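Local coordinates for 450aa long hypothetical fmu protein (Pyrococcus horikoshii, PDB 2YXL) that probably methylates cytosine at carbon 5 in RNA, using S-adenosylmethionine as methyl donor, as an archaeal member of the RsmB/NOP family, at residues A[6-10]-A[100-106]; A[18-22]-A[90-94]; A[55-60]-A[95-100]. All blocks are in the same frame, centred on the assembly; numbering follows the deposited sequence.

Interaction 1. Residues A[6-10]-A[100-106]; sequences KKLSI and HDPSSQT
Leu8 and Pro102 face each other across a single beta bridge, with Leu8 CA 4.6 Å from Pro102 CA. Neither segment is a regular strand. The backbone bond is Ser103 N to Leu8 O, 2.9 Å and nearly straight at 175°. Ser103 occupies the N-cap position of helix 104-121, so residues 6-10 are tied to the very start of that helix.

Leu8 O takes two more bonds, from side chains. Ser103 OG reaches Leu8 O at 3.1 Å from above the carbonyl plane. Thr106 OG1 donates to Leu8 O at 2.6 Å, tilted only moderately out of that plane. Thr106 OG1 also accepts from Ile10 N at 2.8 Å, and so spans Leu8 to Ile10. With OG1 anti to the carbonyl carbon (chi1 -59°) the hydroxyl faces Leu8 O and Ile10 N, and Thr106 CG2 is turned to Ile10 CD1, 3.9 Å away.

At the other end, the extended Lys7 chain passes the carbonyl oxygens of Asp101 and Pro102. Lys7 NZ forms a long, weak salt bridge with Asp101 OD1, at 3.4 Å. Leu8 CD2 packs alongside His100 CB, at 3.7 Å.

The contact lays the N-terminal segment against the turn between helix 84-99 and helix 104-121. Leu8 leans on Val52 of helix 47-75. Ile10 touches Leu53 and Ile56 of that helix and Ile96 of helix 84-99, before helix 12-24 begins.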
loop_
_atom_site.group_PDB
_atom_site.type_symbol
_atom_site.label_atom_id
_atom_site.label_comp_id
_atom_site.label_asym_id
_atom_site.label_seq_id
_atom_site.Cartn_x
_atom_site.Cartn_y
_atom_site.Cartn_z
ATOM N N LYS A 6 -19.031 21.456 -18.618
ATOM C CA LYS A 6 -20.369 20.865 -18.327
ATOM C C LYS A 6 -20.269 19.757 -17.273
ATOM O O LYS A 6 -19.925 20.026 -16.118
ATOM C CB LYS A 6 -21.022 20.349 -19.614
ATOM N N LYS A 7 -20.557 18.520 -17.677
ATOM C CA LYS A 7 -20.581 17.379 -16.763
ATOM C C LYS A 7 -19.468 16.366 -17.048
ATOM O O LYS A 7 -18.485 16.680 -17.723
ATOM C CB LYS A 7 -21.951 16.694 -16.803
ATOM C CG LYS A 7 -23.054 17.453 -16.083
ATOM C CD LYS A 7 -24.340 16.644 -16.041
ATOM C CE LYS A 7 -25.440 17.395 -15.308
ATOM N NZ LYS A 7 -26.705 16.613 -15.250
ATOM N N LEU A 8 -19.630 15.156 -16.515
ATOM C CA LEU A 8 -18.656 14.081 -16.674
ATOM C C LEU A 8 -18.997 13.199 -17.877
ATOM O O LEU A 8 -19.993 12.471 -17.860
ATOM C CB LEU A 8 -18.597 13.236 -15.395
ATOM C CG LEU A 8 -17.639 12.042 -15.312
ATOM C CD1 LEU A 8 -16.232 12.499 -14.977
ATOM C CD2 LEU A 8 -18.127 11.048 -14.273
ATOM N N SER A 9 -18.165 13.276 -18.915
ATOM C CA SER A 9 -18.322 12.441 -20.108
ATOM C C SER A 9 -17.216 11.387 -20.204
ATOM O O SER A 9 -16.043 11.720 -20.391
ATOM C CB SER A 9 -18.352 13.302 -21.375
ATOM O OG SER A 9 -17.144 14.026 -21.523
ATOM N N ILE A 10 -17.601 10.118 -20.067
ATOM C CA ILE A 10 -16.660 9.003 -20.169
ATOM C C ILE A 10 -16.937 8.207 -21.448
ATOM O O ILE A 10 -18.062 7.748 -21.658
ATOM C CB ILE A 10 -16.718 8.069 -18.917
ATOM C CG1 ILE A 10 -16.608 8.885 -17.623
ATOM C CG2 ILE A 10 -15.613 7.007 -18.970
ATOM C CD1 ILE A 10 -16.923 8.106 -16.356
ATOM N N HIS A 100 -20.468 11.553 -8.931
ATOM C CA HIS A 100 -19.755 12.200 -10.034
ATOM C C HIS A 100 -20.618 12.863 -11.106
ATOM O O HIS A 100 -20.088 13.323 -12.119
ATOM C CB HIS A 100 -18.739 11.236 -10.653
ATOM C CG HIS A 100 -17.788 10.653 -9.656
ATOM N ND1 HIS A 100 -16.879 11.420 -8.959
ATOM C CD2 HIS A 100 -17.614 9.379 -9.229
ATOM C CE1 HIS A 100 -16.185 10.643 -8.148
ATOM N NE2 HIS A 100 -16.610 9.400 -8.294
ATOM N N ASP A 101 -21.930 12.909 -10.879
ATOM C CA ASP A 101 -22.873 13.617 -11.760
ATOM C C ASP A 101 -22.558 13.448 -13.262
ATOM O O ASP A 101 -22.120 14.403 -13.922
ATOM C CB ASP A 101 -22.943 15.109 -11.377
ATOM C CG ASP A 101 -24.103 15.841 -12.043
ATOM O OD1 ASP A 101 -24.994 15.179 -12.621
ATOM O OD2 ASP A 101 -24.124 17.090 -11.989
ATOM N N PRO A 102 -22.789 12.237 -13.804
ATOM C CA PRO A 102 -22.446 11.924 -15.195
ATOM C C PRO A 102 -23.329 12.639 -16.213
ATOM O O PRO A 102 -24.484 12.953 -15.917
ATOM C CB PRO A 102 -22.699 10.417 -15.281
ATOM C CG PRO A 102 -23.742 10.157 -14.251
ATOM C CD PRO A 102 -23.411 11.084 -13.124
ATOM N N SER A 103 -22.776 12.884 -17.399
ATOM C CA SER A 103 -23.536 13.424 -18.525
ATOM C C SER A 103 -24.347 12.309 -19.170
ATOM O O SER A 103 -24.016 11.133 -19.017
ATOM C CB SER A 103 -22.596 14.051 -19.559
ATOM O OG SER A 103 -21.834 13.064 -20.234
ATOM N N SER A 104 -25.398 12.682 -19.896
ATOM C CA SER A 104 -26.296 11.721 -20.549
ATOM C C SER A 104 -25.584 10.656 -21.382
ATOM O O SER A 104 -26.037 9.509 -21.438
ATOM C CB SER A 104 -27.327 12.448 -21.412
ATOM O OG SER A 104 -28.395 12.928 -20.617
ATOM N N GLN A 105 -24.481 11.039 -22.025
ATOM C CA GLN A 105 -23.676 10.104 -22.812
ATOM C C GLN A 105 -23.018 9.038 -21.930
ATOM O O GLN A 105 -22.993 7.857 -22.291
ATOM C CB GLN A 105 -22.624 10.849 -23.640
ATOM C CG GLN A 105 -21.929 9.991 -24.702
ATOM C CD GLN A 105 -22.885 9.451 -25.759
ATOM O OE1 GLN A 105 -23.746 10.172 -26.267
ATOM N NE2 GLN A 105 -22.730 8.174 -26.098
ATOM N N THR A 106 -22.498 9.462 -20.779
ATOM C CA THR A 106 -21.873 8.557 -19.817
ATOM C C THR A 106 -22.874 7.537 -19.277
ATOM O O THR A 106 -22.558 6.346 -19.187
ATOM C CB THR A 106 -21.217 9.333 -18.650
ATOM O OG1 THR A 106 -20.236 10.228 -19.179
ATOM C CG2 THR A 106 -20.538 8.387 -17.666
#

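Interaction 2. Residues A[18-22]-A[90-94]; sequences IIEAI and LRVAV
Val92 meets three isoleucines of helix 12-24: Ile18, Ile19 and Ile22. From CA its bond to CB points toward residues 18-22. At CB the chain divides into two methyls. One branch, CG1, is anti to the backbone N (chi1 165°). It reaches Ile18, where Val92 CG1 lies 3.6 Å from Ile18 CD1. The other branch, CG2, is anti to the carbonyl carbon and enters between Ile19 and Ile22. Val92 CG2 is 4.0 Å from Ile19 CG1 and equally 4.0 Å from Ile22 CG1. The two methyls of one valine thus divide the three partners. The Ile19 side chain crosses that of Val92 at about a right angle.

Arg91 adds its aliphatic part: Arg91 CD is 4.3 Å from Ile22 CG2. Its guanidinium end goes further, into salt bridges with Asp68 through NH2 and with Glu26 through NH1. A water lies 2.8 Å from Arg91 NH1 and 3.3 Å from Ile22 O, but both of its bonds are weak. The charge of this buried arginine is probably balanced mainly by the two acids.

No direct hydrogen bond joins the segments. Their short helical axes come within 9.6 Å at an angle of 124°, and the direct contacts between them are all between side chains. Helix 47-75 closes one flank, with Leu53 on Ile18 and Phe57 on Ile22. Helix 104-121 supplies Ala114 and Ile118 against Ile19. Helix 124-138 packs against helix 84-99 through Leu90 and Val94.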
loop_
_atom_site.group_PDB
_atom_site.type_symbol
_atom_site.label_atom_id
_atom_site.label_comp_id
_atom_site.label_asym_id
_atom_site.label_seq_id
_atom_site.Cartn_x
_atom_site.Cartn_y
_atom_site.Cartn_z
ATOM N N ILE A 18 -12.452 1.283 -16.038
ATOM C CA ILE A 18 -12.595 1.280 -14.572
ATOM C C ILE A 18 -13.240 0.001 -14.075
ATOM O O ILE A 18 -12.901 -0.471 -12.997
ATOM C CB ILE A 18 -13.412 2.468 -13.975
ATOM C CG1 ILE A 18 -14.023 3.354 -15.052
ATOM C CG2 ILE A 18 -12.584 3.231 -12.929
ATOM C CD1 ILE A 18 -15.412 2.932 -15.428
ATOM N N ILE A 19 -14.176 -0.545 -14.850
ATOM C CA ILE A 19 -14.803 -1.815 -14.499
ATOM C C ILE A 19 -13.733 -2.899 -14.387
ATOM O O ILE A 19 -13.675 -3.604 -13.380
ATOM C CB ILE A 19 -15.920 -2.234 -15.495
ATOM C CG1 ILE A 19 -17.093 -1.249 -15.422
ATOM C CG2 ILE A 19 -16.401 -3.667 -15.199
ATOM C CD1 ILE A 19 -18.123 -1.410 -16.526
ATOM N N GLU A 20 -12.876 -3.005 -15.403
ATOM C CA GLU A 20 -11.785 -3.976 -15.382
ATOM C C GLU A 20 -10.773 -3.681 -14.268
ATOM O O GLU A 20 -10.256 -4.605 -13.642
ATOM C CB GLU A 20 -11.106 -4.091 -16.756
ATOM C CG GLU A 20 -9.923 -5.069 -16.794
ATOM C CD GLU A 20 -9.952 -6.042 -17.973
ATOM O OE1 GLU A 20 -9.329 -7.121 -17.856
ATOM O OE2 GLU A 20 -10.588 -5.747 -19.008
ATOM N N ALA A 21 -10.514 -2.401 -14.008
ATOM C CA ALA A 21 -9.590 -2.008 -12.942
ATOM C C ALA A 21 -10.140 -2.364 -11.563
ATOM O O ALA A 21 -9.402 -2.839 -10.698
ATOM C CB ALA A 21 -9.267 -0.517 -13.024
ATOM N N ILE A 22 -11.436 -2.128 -11.373
ATOM C CA ILE A 22 -12.113 -2.439 -10.119
ATOM C C ILE A 22 -12.220 -3.955 -9.932
ATOM O O ILE A 22 -12.028 -4.463 -8.821
ATOM C CB ILE A 22 -13.501 -1.740 -10.032
ATOM C CG1 ILE A 22 -13.339 -0.210 -9.965
ATOM C CG2 ILE A 22 -14.315 -2.239 -8.848
ATOM C CD1 ILE A 22 -12.502 0.318 -8.793
ATOM N N LEU A 90 -21.441 -2.843 -10.820
ATOM C CA LEU A 90 -22.378 -2.228 -9.887
ATOM C C LEU A 90 -21.690 -1.162 -9.028
ATOM O O LEU A 90 -22.250 -0.087 -8.805
ATOM C CB LEU A 90 -23.064 -3.290 -9.019
ATOM C CG LEU A 90 -24.104 -4.208 -9.678
ATOM C CD1 LEU A 90 -24.573 -5.266 -8.706
ATOM C CD2 LEU A 90 -25.303 -3.415 -10.214
ATOM N N ARG A 91 -20.470 -1.451 -8.577
ATOM C CA ARG A 91 -19.683 -0.494 -7.797
ATOM C C ARG A 91 -19.372 0.775 -8.596
ATOM O O ARG A 91 -19.509 1.893 -8.092
ATOM C CB ARG A 91 -18.389 -1.140 -7.292
ATOM C CG ARG A 91 -18.588 -2.083 -6.117
ATOM C CD ARG A 91 -17.344 -2.909 -5.823
ATOM N NE ARG A 91 -17.469 -3.605 -4.541
ATOM C CZ ARG A 91 -16.589 -4.477 -4.054
ATOM N NH1 ARG A 91 -15.491 -4.796 -4.732
ATOM N NH2 ARG A 91 -16.814 -5.041 -2.876
ATOM N N VAL A 92 -18.965 0.585 -9.846
ATOM C CA VAL A 92 -18.672 1.679 -10.755
ATOM C C VAL A 92 -19.914 2.552 -10.985
ATOM O O VAL A 92 -19.839 3.787 -10.902
ATOM C CB VAL A 92 -18.106 1.137 -12.095
ATOM C CG1 VAL A 92 -18.125 2.205 -13.187
ATOM C CG2 VAL A 92 -16.693 0.595 -11.894
ATOM N N ALA A 93 -21.049 1.904 -11.250
ATOM C CA ALA A 93 -22.299 2.608 -11.543
ATOM C C ALA A 93 -22.842 3.382 -10.340
ATOM O O ALA A 93 -23.277 4.524 -10.484
ATOM C CB ALA A 93 -23.352 1.642 -12.083
ATOM N N VAL A 94 -22.811 2.758 -9.164
ATOM C CA VAL A 94 -23.286 3.392 -7.931
ATOM C C VAL A 94 -22.427 4.608 -7.573
ATOM O O VAL A 94 -22.953 5.657 -7.199
ATOM C CB VAL A 94 -23.358 2.381 -6.749
ATOM C CG1 VAL A 94 -23.537 3.099 -5.408
ATOM C CG2 VAL A 94 -24.491 1.377 -6.975
HETATM O O HOH W 1 -14.956 -5.263 -7.442
#

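Interaction 3. Residues A[55-60]-A[95-100]; sequences MIFYDI and DIALFH
Asp59 and Asp95 both hold their carboxyl carbon CG anti to the backbone N (chi1 -162° and -170°). These torsions send the two acid groups toward each other between helix 47-75 and helix 84-99. The short helical segments 55-60 and 95-99 run nearly at right angles. In His100, CG lies beside the backbone N instead, and the ring swings back over the end of its own helix to join them.

Asp59 OD2 is the meeting point. It lies 2.7 Å from Asp95 OD2 and 3.0 Å from His100 NE2. The two carboxyl planes are turned 52° from each other, so the groups do not lie flat together. His100 NE2 also gives a weak bond to Asp95 OD1, at 2.9 Å. That oxygen sits at the edge of the imidazole, in its plane. The other oxygen of Asp59, OD1, is salt-bridged to Lys63.

Apolar groups lie on both faces of the imidazole. Ile56 CG1 stands over one face, offset toward the rim and 4.2 Å from the His100 ring centroid, in a CH-pi contact. Phe99 CB covers the opposite face. Met55 bends twice along its chain and comes in obliquely, with Met55 SD 3.4 Å from His100 CE1. Ile60 CG1 packs against the acid of Asp95, 3.5 Å from Asp95 CG. Further in, Ile56 CD1 touches Ile96 CG1 at 4.3 Å.

The result is a small, largely buried polar cluster set into this packing. At this resolution the spacing of Asp59 OD2 and Asp95 OD2, with His100 NE2 near both acids, cannot settle the protons. It is consistent with one acid holding a proton between them. Lys63 would favour the ionised form of Asp59, so Asp95 may be the likelier acid to hold it.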
loop_
_atom_site.group_PDB
_atom_site.type_symbol
_atom_site.label_atom_id
_atom_site.label_comp_id
_atom_site.label_asym_id
_atom_site.label_seq_id
_atom_site.Cartn_x
_atom_site.Cartn_y
_atom_site.Cartn_z
ATOM N N MET A 55 -9.113 9.043 -10.481
ATOM C CA MET A 55 -9.883 9.670 -9.411
ATOM C C MET A 55 -11.090 8.806 -9.019
ATOM O O MET A 55 -11.340 8.591 -7.831
ATOM C CB MET A 55 -10.308 11.087 -9.830
ATOM C CG MET A 55 -11.147 11.853 -8.807
ATOM S SD MET A 55 -12.906 11.433 -8.868
ATOM C CE MET A 55 -13.419 12.238 -10.393
ATOM N N ILE A 56 -11.821 8.311 -10.017
ATOM C CA ILE A 56 -12.976 7.436 -9.782
ATOM C C ILE A 56 -12.541 6.117 -9.130
ATOM O O ILE A 56 -13.176 5.646 -8.181
ATOM C CB ILE A 56 -13.784 7.183 -11.087
ATOM C CG1 ILE A 56 -14.438 8.488 -11.570
ATOM C CG2 ILE A 56 -14.845 6.089 -10.883
ATOM C CD1 ILE A 56 -15.100 8.398 -12.937
ATOM N N PHE A 57 -11.446 5.549 -9.635
ATOM C CA PHE A 57 -10.856 4.326 -9.095
ATOM C C PHE A 57 -10.656 4.414 -7.582
ATOM O O PHE A 57 -11.151 3.564 -6.837
ATOM C CB PHE A 57 -9.530 4.023 -9.807
ATOM C CG PHE A 57 -8.845 2.773 -9.329
ATOM C CD1 PHE A 57 -7.843 2.839 -8.361
ATOM C CD2 PHE A 57 -9.188 1.528 -9.855
ATOM C CE1 PHE A 57 -7.200 1.683 -7.914
ATOM C CE2 PHE A 57 -8.551 0.367 -9.417
ATOM C CZ PHE A 57 -7.552 0.446 -8.444
ATOM N N TYR A 58 -9.950 5.448 -7.133
ATOM C CA TYR A 58 -9.690 5.638 -5.706
ATOM C C TYR A 58 -10.923 6.044 -4.901
ATOM O O TYR A 58 -11.004 5.757 -3.709
ATOM C CB TYR A 58 -8.544 6.632 -5.475
ATOM C CG TYR A 58 -7.183 6.076 -5.828
ATOM C CD1 TYR A 58 -6.409 6.664 -6.828
ATOM C CD2 TYR A 58 -6.672 4.950 -5.171
ATOM C CE1 TYR A 58 -5.159 6.157 -7.160
ATOM C CE2 TYR A 58 -5.423 4.431 -5.498
ATOM C CZ TYR A 58 -4.672 5.040 -6.492
ATOM O OH TYR A 58 -3.435 4.538 -6.822
ATOM N N ASP A 59 -11.874 6.712 -5.546
ATOM C CA ASP A 59 -13.136 7.049 -4.901
ATOM C C ASP A 59 -13.926 5.777 -4.571
ATOM O O ASP A 59 -14.523 5.674 -3.497
ATOM C CB ASP A 59 -13.962 7.982 -5.792
ATOM C CG ASP A 59 -15.058 8.704 -5.031
ATOM O OD1 ASP A 59 -14.753 9.379 -4.029
ATOM O OD2 ASP A 59 -16.228 8.614 -5.447
ATOM N N ILE A 60 -13.917 4.813 -5.494
ATOM C CA ILE A 60 -14.578 3.525 -5.285
ATOM C C ILE A 60 -13.867 2.724 -4.183
ATOM O O ILE A 60 -14.516 2.204 -3.270
ATOM C CB ILE A 60 -14.675 2.689 -6.597
ATOM C CG1 ILE A 60 -15.564 3.399 -7.628
ATOM C CG2 ILE A 60 -15.211 1.285 -6.308
ATOM C CD1 ILE A 60 -15.424 2.889 -9.051
ATOM N N ASP A 95 -21.112 4.467 -7.714
ATOM C CA ASP A 95 -20.185 5.563 -7.439
ATOM C C ASP A 95 -20.373 6.737 -8.401
ATOM O O ASP A 95 -20.349 7.902 -7.989
ATOM C CB ASP A 95 -18.742 5.068 -7.506
ATOM C CG ASP A 95 -17.756 6.093 -7.005
ATOM O OD1 ASP A 95 -16.957 6.600 -7.821
ATOM O OD2 ASP A 95 -17.786 6.402 -5.796
ATOM N N ILE A 96 -20.557 6.423 -9.681
ATOM C CA ILE A 96 -20.747 7.446 -10.703
ATOM C C ILE A 96 -22.082 8.172 -10.504
ATOM O O ILE A 96 -22.139 9.401 -10.582
ATOM C CB ILE A 96 -20.569 6.872 -12.136
ATOM C CG1 ILE A 96 -19.075 6.711 -12.442
ATOM C CG2 ILE A 96 -21.214 7.773 -13.174
ATOM C CD1 ILE A 96 -18.759 5.934 -13.706
ATOM N N ALA A 97 -23.135 7.408 -10.215
ATOM C CA ALA A 97 -24.474 7.968 -10.013
ATOM C C ALA A 97 -24.591 8.824 -8.750
ATOM O O ALA A 97 -25.245 9.865 -8.766
ATOM C CB ALA A 97 -25.524 6.864 -10.003
ATOM N N LEU A 98 -23.957 8.387 -7.665
ATOM C CA LEU A 98 -24.071 9.086 -6.385
ATOM C C LEU A 98 -23.150 10.291 -6.251
ATOM O O LEU A 98 -23.512 11.272 -5.603
ATOM C CB LEU A 98 -23.823 8.136 -5.208
ATOM C CG LEU A 98 -24.818 7.018 -4.879
ATOM C CD1 LEU A 98 -24.428 6.372 -3.553
ATOM C CD2 LEU A 98 -26.260 7.515 -4.831
ATOM N N PHE A 99 -21.968 10.222 -6.857
ATOM C CA PHE A 99 -20.917 11.193 -6.550
ATOM C C PHE A 99 -20.406 12.059 -7.704
ATOM O O PHE A 99 -19.964 13.180 -7.476
ATOM C CB PHE A 99 -19.735 10.492 -5.866
ATOM C CG PHE A 99 -20.109 9.760 -4.605
ATOM C CD1 PHE A 99 -20.447 10.460 -3.448
ATOM C CD2 PHE A 99 -20.119 8.370 -4.573
ATOM C CE1 PHE A 99 -20.795 9.786 -2.282
ATOM C CE2 PHE A 99 -20.465 7.685 -3.412
ATOM C CZ PHE A 99 -20.804 8.394 -2.266
ATOM N N HIS A 100 -20.468 11.553 -8.931
ATOM C CA HIS A 100 -19.755 12.200 -10.034
ATOM C C HIS A 100 -20.618 12.863 -11.106
ATOM O O HIS A 100 -20.088 13.323 -12.119
ATOM C CB HIS A 100 -18.739 11.236 -10.653
ATOM C CG HIS A 100 -17.788 10.653 -9.656
ATOM N ND1 HIS A 100 -16.879 11.420 -8.959
ATOM C CD2 HIS A 100 -17.614 9.379 -9.229
ATOM C CE1 HIS A 100 -16.185 10.643 -8.148
ATOM N NE2 HIS A 100 -16.610 9.400 -8.294
#

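All three contacts lie in the helical N-terminal part of the chain, away from the sinefungin pocket and the predicted nucleophile Cys390. Interactions 2 and 3 have centres about 9 Å apart and both use helix 84-99. They touch where Ile22 CD1 meets Phe57 CD2 at 3.7 Å. Interactions 1 and 3 are about 12 Å apart between centres and share His100. They also meet through Ile10 CD1 and Ile96 CD1, 3.9 Å apart. Interactions 1 and 2 do not touch, with centres about 15 Å apart. Interaction 3 thus connects the N-terminal segment with the apolar packing of helix 12-24.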